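Local coordinates for R.MvaI (Kocuria varians, PDB 2OA9), which is a monomeric restriction endonuclease that recognises its DNA target sequence asymmetrically and probably cuts it with the help of metal ions, at residues Ser197-Ile211 against Thr230-Tyr242. Residues are numbered along the deposited sequence; the frame is centred on the assembly and turned at random.
With CD (cadmium ion), chain F; CD (cadmium ion), chain E.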
ATOM      1  N   SER A 197      -9.700  -1.127  -9.575  1.00 14.33           N
ATOM      2  CA  SER A 197      -9.962  -1.601  -8.215  1.00 13.92           C
ATOM      3  C   SER A 197      -9.415  -0.597  -7.200  1.00 13.37           C
ATOM      4  O   SER A 197     -10.021  -0.340  -6.164  1.00 14.03           O
ATOM      5  CB  SER A 197      -9.300  -2.949  -7.991  1.00 15.23           C
ATOM      6  OG  SER A 197      -9.944  -3.985  -8.668  1.00 17.41           O
ATOM      7  N   LEU A 198      -8.268  -0.015  -7.522  1.00 13.72           N
ATOM      8  CA  LEU A 198      -7.698   1.021  -6.689  1.00 13.87           C
ATOM      9  C   LEU A 198      -8.665   2.155  -6.514  1.00 13.11           C
ATOM     10  O   LEU A 198      -8.886   2.628  -5.413  1.00 14.15           O
ATOM     11  CB  LEU A 198      -6.393   1.530  -7.300  1.00 13.55           C
ATOM     12  CG  LEU A 198      -5.737   2.725  -6.618  1.00 15.22           C
ATOM     13  CD1 LEU A 198      -5.050   2.239  -5.376  1.00 17.02           C
ATOM     14  CD2 LEU A 198      -4.735   3.455  -7.522  1.00 17.86           C
ATOM     15  N   CYS A 199      -9.224   2.619  -7.627  1.00 13.87           N
ATOM     16  CA  CYS A 199     -10.141   3.733  -7.583  1.00 14.00           C
ATOM     17  C   CYS A 199     -11.454   3.368  -6.892  1.00 12.50           C
ATOM     18  O   CYS A 199     -11.980   4.195  -6.168  1.00 13.73           O
ATOM     19  CB  CYS A 199     -10.401   4.241  -8.982  1.00 13.65           C
ATOM     20  SG  CYS A 199      -8.956   5.067  -9.720  1.00 18.00           S
ATOM     21  N   ARG A 200     -11.960   2.152  -7.090  1.00 12.79           N
ATOM     22  CA  ARG A 200     -13.140   1.716  -6.335  1.00 13.42           C
ATOM     23  C   ARG A 200     -12.858   1.728  -4.844  1.00 11.93           C
ATOM     24  O   ARG A 200     -13.656   2.173  -4.034  1.00 12.95           O
ATOM     25  CB  ARG A 200     -13.628   0.314  -6.737  1.00 14.37           C
ATOM     26  CG  ARG A 200     -14.229   0.213  -8.111  1.00 17.93           C
ATOM     27  CD  ARG A 200     -14.820  -1.209  -8.370  1.00 17.57           C
ATOM     28  NE  ARG A 200     -13.845  -2.322  -8.296  1.00 21.27           N
ATOM     29  CZ  ARG A 200     -13.559  -3.108  -7.204  1.00 22.59           C
ATOM     30  NH1 ARG A 200     -14.160  -2.954  -6.057  1.00 20.79           N
ATOM     31  NH2 ARG A 200     -12.668  -4.094  -7.277  1.00 23.88           N
ATOM     32  N   GLY A 201     -11.671   1.295  -4.476  1.00 12.25           N
ATOM     33  CA  GLY A 201     -11.297   1.256  -3.079  1.00 11.17           C
ATOM     34  C   GLY A 201     -11.205   2.611  -2.420  1.00 11.51           C
ATOM     35  O   GLY A 201     -11.583   2.759  -1.284  1.00 11.21           O
ATOM     36  N   ILE A 202     -10.737   3.606  -3.185  1.00 12.76           N
ATOM     37  CA  ILE A 202     -10.801   4.992  -2.718  1.00 13.45           C
ATOM     38  C   ILE A 202     -12.251   5.453  -2.515  1.00 13.29           C
ATOM     39  O   ILE A 202     -12.612   5.963  -1.465  1.00 13.55           O
ATOM     40  CB  ILE A 202     -10.011   5.925  -3.688  1.00 13.79           C
ATOM     41  CG1 ILE A 202      -8.519   5.595  -3.646  1.00 14.03           C
ATOM     42  CG2 ILE A 202     -10.234   7.408  -3.285  1.00 16.40           C
ATOM     43  CD1 ILE A 202      -7.699   6.220  -4.754  1.00 16.16           C
ATOM     44  N   GLU A 203     -13.120   5.232  -3.512  1.00 13.91           N
ATOM     45  CA  GLU A 203     -14.541   5.600  -3.407  1.00 14.16           C
ATOM     46  C   GLU A 203     -15.211   4.956  -2.194  1.00 14.26           C
ATOM     47  O   GLU A 203     -16.060   5.552  -1.539  1.00 14.56           O
ATOM     48  CB  GLU A 203     -15.341   5.115  -4.641  1.00 16.02           C
ATOM     49  CG  GLU A 203     -14.913   5.704  -5.945  1.00 19.49           C
ATOM     50  CD  GLU A 203     -15.885   5.367  -7.063  1.00 18.53           C
ATOM     51  OE1 GLU A 203     -16.260   4.173  -7.255  1.00 18.43           O
ATOM     52  OE2 GLU A 203     -16.260   6.301  -7.803  1.00 18.18           O
ATOM     53  N   ASN A 204     -14.840   3.708  -1.928  1.00 13.09           N
ATOM     54  CA  ASN A 204     -15.446   2.908  -0.839  1.00 13.90           C
ATOM     55  C   ASN A 204     -14.989   3.319   0.555  1.00 14.21           C
ATOM     56  O   ASN A 204     -15.610   2.941   1.523  1.00 16.11           O
ATOM     57  CB  ASN A 204     -15.120   1.435  -1.035  1.00 13.71           C
ATOM     58  CG  ASN A 204     -15.767   0.858  -2.304  1.00 14.65           C
ATOM     59  OD1 ASN A 204     -16.681   1.463  -2.865  1.00 16.08           O
ATOM     60  ND2 ASN A 204     -15.280  -0.271  -2.753  1.00 12.90           N
ATOM     61  N   GLY A 205     -13.911   4.104   0.634  1.00 14.02           N
ATOM     62  CA  GLY A 205     -13.299   4.541   1.876  1.00 14.36           C
ATOM     63  C   GLY A 205     -12.255   3.588   2.414  1.00 13.86           C
ATOM     64  O   GLY A 205     -11.733   3.786   3.509  1.00 16.74           O
ATOM     65  N   ASP A 206     -11.893   2.573   1.639  1.00 12.28           N
ATOM     66  CA  ASP A 206     -10.930   1.554   2.029  1.00 12.85           C
ATOM     67  C   ASP A 206      -9.488   1.852   1.677  1.00 13.43           C
ATOM     68  O   ASP A 206      -8.572   1.311   2.277  1.00 15.86           O
ATOM     69  CB  ASP A 206     -11.313   0.187   1.398  1.00 12.45           C
ATOM     70  CG  ASP A 206     -12.550  -0.432   2.016  1.00 13.74           C
ATOM     71  OD1 ASP A 206     -12.930  -0.142   3.171  1.00 15.24           O
ATOM     72  OD2 ASP A 206     -13.220  -1.278   1.339  1.00 10.83           O
ATOM     73  N   ILE A 207      -9.279   2.751   0.741  1.00 12.83           N
ATOM     74  CA  ILE A 207      -7.909   3.139   0.322  1.00 12.22           C
ATOM     75  C   ILE A 207      -7.785   4.618   0.560  1.00 14.00           C
ATOM     76  O   ILE A 207      -8.647   5.381   0.191  1.00 15.33           O
ATOM     77  CB  ILE A 207      -7.644   2.743  -1.138  1.00 13.94           C
ATOM     78  CG1 ILE A 207      -7.865   1.227  -1.324  1.00 13.05           C
ATOM     79  CG2 ILE A 207      -6.268   3.186  -1.646  1.00 15.53           C
ATOM     80  CD1 ILE A 207      -7.518   0.683  -2.699  1.00 14.37           C
ATOM     81  N   LYS A 208      -6.698   5.033   1.194  1.00 14.12           N
ATOM     82  CA  LYS A 208      -6.563   6.413   1.613  1.00 15.78           C
ATOM     83  C   LYS A 208      -5.440   7.035   0.835  1.00 14.52           C
ATOM     84  O   LYS A 208      -4.520   6.365   0.431  1.00 14.88           O
ATOM     85  CB  LYS A 208      -6.194   6.486   3.099  1.00 18.36           C
ATOM     86  CG  LYS A 208      -7.168   5.802   4.053  1.00 21.75           C
ATOM     87  CD  LYS A 208      -8.589   6.124   3.747  1.00 23.53           C
ATOM     88  CE  LYS A 208      -9.541   5.618   4.840  0.50 23.32           C
ATOM     89  NZ  LYS A 208     -10.859   6.278   4.722  0.50 21.85           N
ATOM     90  N   VAL A 209      -5.518   8.348   0.671  1.00 13.98           N
ATOM     91  CA  VAL A 209      -4.496   9.153   0.001  1.00 15.13           C
ATOM     92  C   VAL A 209      -3.900  10.046   1.097  1.00 15.22           C
ATOM     93  O   VAL A 209      -4.565  10.953   1.598  1.00 16.41           O
ATOM     94  CB  VAL A 209      -5.166   9.967  -1.109  1.00 16.21           C
ATOM     95  CG1 VAL A 209      -4.191  10.855  -1.798  1.00 19.33           C
ATOM     96  CG2 VAL A 209      -5.837   9.014  -2.133  1.00 18.77           C
ATOM     97  N   ASP A 210      -2.675   9.737   1.493  1.00 14.96           N
ATOM     98  CA  ASP A 210      -1.978  10.406   2.604  1.00 14.85           C
ATOM     99  C   ASP A 210      -1.055  11.492   2.053  1.00 13.87           C
ATOM    100  O   ASP A 210       0.016  11.206   1.522  1.00 15.12           O
ATOM    101  CB  ASP A 210      -1.171   9.337   3.374  1.00 14.27           C
ATOM    102  CG  ASP A 210      -0.638   9.782   4.678  1.00 18.68           C
ATOM    103  OD1 ASP A 210      -0.088  10.882   4.759  1.00 19.81           O
ATOM    104  OD2 ASP A 210      -0.624   9.024   5.679  1.00 18.26           O
ATOM    105  N   ILE A 211      -1.527  12.714   2.104  1.00 13.65           N
ATOM    106  CA  ILE A 211      -0.767  13.885   1.622  1.00 14.01           C
ATOM    107  C   ILE A 211       0.153  14.299   2.744  1.00 13.82           C
ATOM    108  O   ILE A 211      -0.300  14.583   3.846  1.00 13.54           O
ATOM    109  CB  ILE A 211      -1.725  14.985   1.258  1.00 14.02           C
ATOM    110  CG1 ILE A 211      -2.665  14.505   0.162  1.00 16.36           C
ATOM    111  CG2 ILE A 211      -0.950  16.265   0.880  1.00 15.50           C
ATOM    112  CD1 ILE A 211      -3.796  15.485  -0.139  1.00 18.30           C
ATOM    113  N   THR A 230       2.804  11.692  -2.390  1.00 18.88           N
ATOM    114  CA  THR A 230       1.547  11.335  -1.748  1.00 17.29           C
ATOM    115  C   THR A 230       1.385   9.811  -1.721  1.00 15.71           C
ATOM    116  O   THR A 230       1.578   9.151  -2.737  1.00 15.03           O
ATOM    117  CB  THR A 230       0.431  11.984  -2.541  1.00 18.87           C
ATOM    118  OG1 THR A 230       0.591  13.419  -2.386  1.00 20.77           O
ATOM    119  CG2 THR A 230      -0.935  11.623  -2.018  1.00 18.37           C
ATOM    120  N   ALA A 231       1.069   9.263  -0.572  1.00 14.39           N
ATOM    121  CA  ALA A 231       1.112   7.815  -0.391  1.00 13.07           C
ATOM    122  C   ALA A 231      -0.322   7.262  -0.538  1.00 13.18           C
ATOM    123  O   ALA A 231      -1.249   7.766   0.074  1.00 15.08           O
ATOM    124  CB  ALA A 231       1.701   7.454   0.941  1.00 14.18           C
ATOM    125  N   PHE A 232      -0.451   6.158  -1.271  1.00 12.30           N
ATOM    126  CA  PHE A 232      -1.707   5.466  -1.461  1.00 11.75           C
ATOM    127  C   PHE A 232      -1.657   4.258  -0.576  1.00 11.46           C
ATOM    128  O   PHE A 232      -0.779   3.417  -0.736  1.00 13.49           O
ATOM    129  CB  PHE A 232      -1.925   5.121  -2.946  1.00 11.98           C
ATOM    130  CG  PHE A 232      -2.221   6.315  -3.795  1.00 13.03           C
ATOM    131  CD1 PHE A 232      -1.275   7.280  -4.047  1.00 15.71           C
ATOM    132  CD2 PHE A 232      -3.472   6.495  -4.338  1.00 15.71           C
ATOM    133  CE1 PHE A 232      -1.587   8.385  -4.793  1.00 15.28           C
ATOM    134  CE2 PHE A 232      -3.780   7.588  -5.124  1.00 17.32           C
ATOM    135  CZ  PHE A 232      -2.835   8.540  -5.339  1.00 13.96           C
ATOM    136  N   ARG A 233      -2.520   4.244   0.440  1.00 11.48           N
ATOM    137  CA  ARG A 233      -2.396   3.311   1.561  1.00 13.38           C
ATOM    138  C   ARG A 233      -3.661   2.511   1.796  1.00 13.00           C
ATOM    139  O   ARG A 233      -4.754   2.977   1.606  1.00 14.19           O
ATOM    140  CB  ARG A 233      -2.036   4.080   2.841  1.00 14.57           C
ATOM    141  CG  ARG A 233      -0.821   4.968   2.684  1.00 15.25           C
ATOM    142  CD  ARG A 233      -0.399   5.727   3.903  1.00 18.38           C
ATOM    143  NE  ARG A 233       0.514   4.961   4.705  1.00 18.10           N
ATOM    144  CZ  ARG A 233       0.918   5.371   5.894  1.00 19.05           C
ATOM    145  NH1 ARG A 233       0.489   6.543   6.346  1.00 20.31           N
ATOM    146  NH2 ARG A 233       1.721   4.618   6.631  1.00 20.92           N
ATOM    147  N   ILE A 234      -3.475   1.290   2.256  1.00 11.94           N
ATOM    148  CA  ILE A 234      -4.567   0.358   2.486  1.00 12.94           C
ATOM    149  C   ILE A 234      -4.192  -0.582   3.633  1.00 12.04           C
ATOM    150  O   ILE A 234      -3.040  -1.001   3.746  1.00 11.19           O
ATOM    151  CB  ILE A 234      -4.899  -0.462   1.181  1.00 11.82           C
ATOM    152  CG1 ILE A 234      -6.170  -1.279   1.362  1.00 13.20           C
ATOM    153  CG2 ILE A 234      -3.728  -1.361   0.763  1.00 12.98           C
ATOM    154  CD1 ILE A 234      -6.624  -2.012   0.087  1.00 14.37           C
ATOM    155  N   ASN A 235      -5.176  -0.912   4.454  1.00 11.66           N
ATOM    156  CA  ASN A 235      -5.003  -1.962   5.468  1.00 11.90           C
ATOM    157  C   ASN A 235      -4.715  -3.266   4.776  1.00 12.81           C
ATOM    158  O   ASN A 235      -5.311  -3.606   3.743  1.00 12.34           O
ATOM    159  CB  ASN A 235      -6.250  -2.044   6.308  1.00 11.57           C
ATOM    160  CG  ASN A 235      -6.233  -3.197   7.266  1.00 11.46           C
ATOM    161  OD1 ASN A 235      -6.489  -4.328   6.932  1.00 12.03           O
ATOM    162  ND2 ASN A 235      -5.921  -2.871   8.527  1.00 14.34           N
ATOM    163  N   MET A 236      -3.781  -4.034   5.310  1.00 11.93           N
ATOM    164  CA  MET A 236      -3.270  -5.184   4.583  1.00 13.00           C
ATOM    165  C   MET A 236      -4.324  -6.272   4.415  1.00 13.49           C
ATOM    166  O   MET A 236      -4.370  -6.956   3.375  1.00 14.28           O
ATOM    167  CB  MET A 236      -2.013  -5.733   5.230  1.00 14.36           C
ATOM    168  CG  MET A 236      -1.466  -6.955   4.585  1.00 18.41           C
ATOM    169  SD  MET A 236       0.143  -7.441   5.280  1.00 25.76           S
ATOM    170  CE  MET A 236       0.812  -5.740   5.296  1.00 18.11           C
ATOM    171  N   GLU A 237      -5.147  -6.515   5.435  1.00 13.55           N
ATOM    172  CA  GLU A 237      -6.270  -7.463   5.236  1.00 14.03           C
ATOM    173  C   GLU A 237      -7.195  -6.972   4.179  1.00 15.09           C
ATOM    174  O   GLU A 237      -7.696  -7.749   3.359  1.00 14.83           O
ATOM    175  CB  GLU A 237      -7.119  -7.663   6.509  1.00 16.07           C
ATOM    176  CG  GLU A 237      -6.632  -8.699   7.469  1.00 16.75           C
ATOM    177  CD  GLU A 237      -7.037 -10.101   7.091  1.00 18.25           C
ATOM    178  OE1 GLU A 237      -6.536 -10.590   6.103  1.00 18.02           O
ATOM    179  OE2 GLU A 237      -7.812 -10.728   7.839  1.00 17.56           O
ATOM    180  N   LYS A 238      -7.474  -5.679   4.210  1.00 14.59           N
ATOM    181  CA  LYS A 238      -8.386  -5.098   3.274  1.00 16.14           C
ATOM    182  C   LYS A 238      -7.962  -5.288   1.842  1.00 15.64           C
ATOM    183  O   LYS A 238      -8.789  -5.368   0.936  1.00 17.41           O
ATOM    184  CB  LYS A 238      -8.522  -3.641   3.604  1.00 17.68           C
ATOM    185  CG  LYS A 238      -9.733  -3.017   3.046  1.00 21.60           C
ATOM    186  CD  LYS A 238     -10.227  -1.885   3.945  1.00 28.41           C
ATOM    187  CE  LYS A 238     -10.699  -2.322   5.330  1.00 29.43           C
ATOM    188  NZ  LYS A 238     -12.160  -2.531   5.439  1.00 25.91           N
ATOM    189  N   LEU A 239      -6.669  -5.360   1.597  1.00 15.84           N
ATOM    190  CA  LEU A 239      -6.143  -5.619   0.265  1.00 17.01           C
ATOM    191  C   LEU A 239      -6.654  -6.939  -0.353  1.00 17.22           C
ATOM    192  O   LEU A 239      -6.878  -7.003  -1.560  1.00 17.14           O
ATOM    193  CB  LEU A 239      -4.612  -5.521   0.226  1.00 18.19           C
ATOM    194  CG  LEU A 239      -3.960  -5.691  -1.146  1.00 18.90           C
ATOM    195  CD1 LEU A 239      -4.493  -4.702  -2.167  1.00 19.18           C
ATOM    196  CD2 LEU A 239      -2.435  -5.536  -0.977  1.00 20.36           C
ATOM    197  N   LEU A 240      -6.974  -7.951   0.466  1.00 15.51           N
ATOM    198  CA  LEU A 240      -7.563  -9.193  -0.013  1.00 14.96           C
ATOM    199  C   LEU A 240      -8.962  -9.026  -0.573  1.00 16.15           C
ATOM    200  O   LEU A 240      -9.460  -9.902  -1.264  1.00 18.74           O
ATOM    201  CB  LEU A 240      -7.578 -10.270   1.081  1.00 14.71           C
ATOM    202  CG  LEU A 240      -6.202 -10.556   1.702  1.00 14.96           C
ATOM    203  CD1 LEU A 240      -6.302 -11.596   2.758  1.00 14.31           C
ATOM    204  CD2 LEU A 240      -5.182 -11.004   0.604  1.00 15.46           C
ATOM    205  N   GLU A 241      -9.606  -7.905  -0.301  1.00 15.64           N
ATOM    206  CA  GLU A 241     -10.901  -7.595  -0.941  1.00 15.57           C
ATOM    207  C   GLU A 241     -10.746  -7.097  -2.368  1.00 15.79           C
ATOM    208  O   GLU A 241     -11.592  -7.340  -3.233  1.00 16.55           O
ATOM    209  CB  GLU A 241     -11.637  -6.543  -0.106  1.00 15.24           C
ATOM    210  CG  GLU A 241     -12.867  -5.854  -0.732  1.00 15.57           C
ATOM    211  CD  GLU A 241     -13.541  -4.812   0.143  1.00 14.34           C
ATOM    212  OE1 GLU A 241     -13.262  -4.746   1.339  1.00 13.41           O
ATOM    213  OE2 GLU A 241     -14.378  -4.042  -0.373  1.00 16.64           O
ATOM    214  N   TYR A 242      -9.654  -6.386  -2.624  1.00 15.64           N
ATOM    215  CA  TYR A 242      -9.439  -5.692  -3.900  1.00 14.78           C
ATOM    216  C   TYR A 242      -8.483  -6.358  -4.885  1.00 16.33           C
ATOM    217  O   TYR A 242      -8.593  -6.128  -6.091  1.00 17.45           O
ATOM    218  CB  TYR A 242      -8.920  -4.275  -3.655  1.00 15.14           C
ATOM    219  CG  TYR A 242      -9.965  -3.430  -2.999  1.00 13.40           C
ATOM    220  CD1 TYR A 242     -10.900  -2.718  -3.763  1.00 10.89           C
ATOM    221  CD2 TYR A 242     -10.110  -3.379  -1.598  1.00 11.15           C
ATOM    222  CE1 TYR A 242     -11.894  -2.002  -3.182  1.00 14.30           C
ATOM    223  CE2 TYR A 242     -11.113  -2.640  -0.982  1.00 11.65           C
ATOM    224  CZ  TYR A 242     -12.011  -1.936  -1.786  1.00  9.98           C
ATOM    225  OH  TYR A 242     -12.993  -1.232  -1.235  1.00 11.07           O
TER
HETATM  226 CD    CD F 903       0.403  10.589   7.001  1.00 23.70          CD
HETATM  227 CD    CD E 900      -7.920 -12.535   6.474  1.00 17.52          CD
HETATM  228  O   HOH W   1      -7.654  -5.739  -8.640  1.00 23.61           O
HETATM  229  O   HOH W   2     -14.498  -3.864  -3.053  1.00 25.37           O
HETATM  230  O   HOH W   3     -13.300  -5.859  -4.883  1.00 31.45           O
HETATM  231  O   HOH W   4      -7.866   0.343   4.667  1.00 22.19           O
HETATM  232  O   HOH W   5      -1.686  11.687   7.200  1.00 25.15           O
HETATM  233  O   HOH W   6       2.432   9.492   6.573  1.00 31.22           O
HETATM  234  O   HOH W   7       0.195   9.406   8.883  1.00 25.07           O
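The phenol oxygen of Tyr-242 is gripped twice from 197-211: it donates to Asp-206 OD2, with OH to OD2 at 2.6 Å on the anti side of the carboxylate, and accepts a nearly straight bond (168°) from Asn-204 ND2. Both partners lie at the ring edge, the carboxylate turned 75° from the ring. Lys-238 NZ forms a salt bridge with the other oxygen, Asp-206 OD1, its hydrogen bond at 3.4 Å being weak. Farther along, Arg-233 NH1 makes a salt-bridged hydrogen bond to Asp-210 OD2 at 2.8 Å, coming from above the carboxylate plane, while both oxygens of Asp-210 chelate a cadmium ion that His-103 also binds. A bend at chi3 (89°) brings the guanidinium there. This bridge lies on an antiparallel hairpin of strands 207-215 and 225-235, part of a five-stranded sheet, in which Lys-208/Arg-233 and Asp-210/Ala-231 are hydrogen-bonded pairs. A Schellman motif at Gly-205 ends helix 195-204 just before strand 207-215. Tyr-242 fits as a knob among Ser-197, Arg-200, Gly-201 and Asn-204, its CE1 3.3 Å from Gly-201 CA. On the sheet face opposite Asp-210, Val-209 CG2 lies 3.9 Å from Phe-232 CE2, Ile-202 CD1 from the helix approaches the Phe-232 edge, and Ile-207 CG1 packs 3.7 Å from Ile-234 CD1.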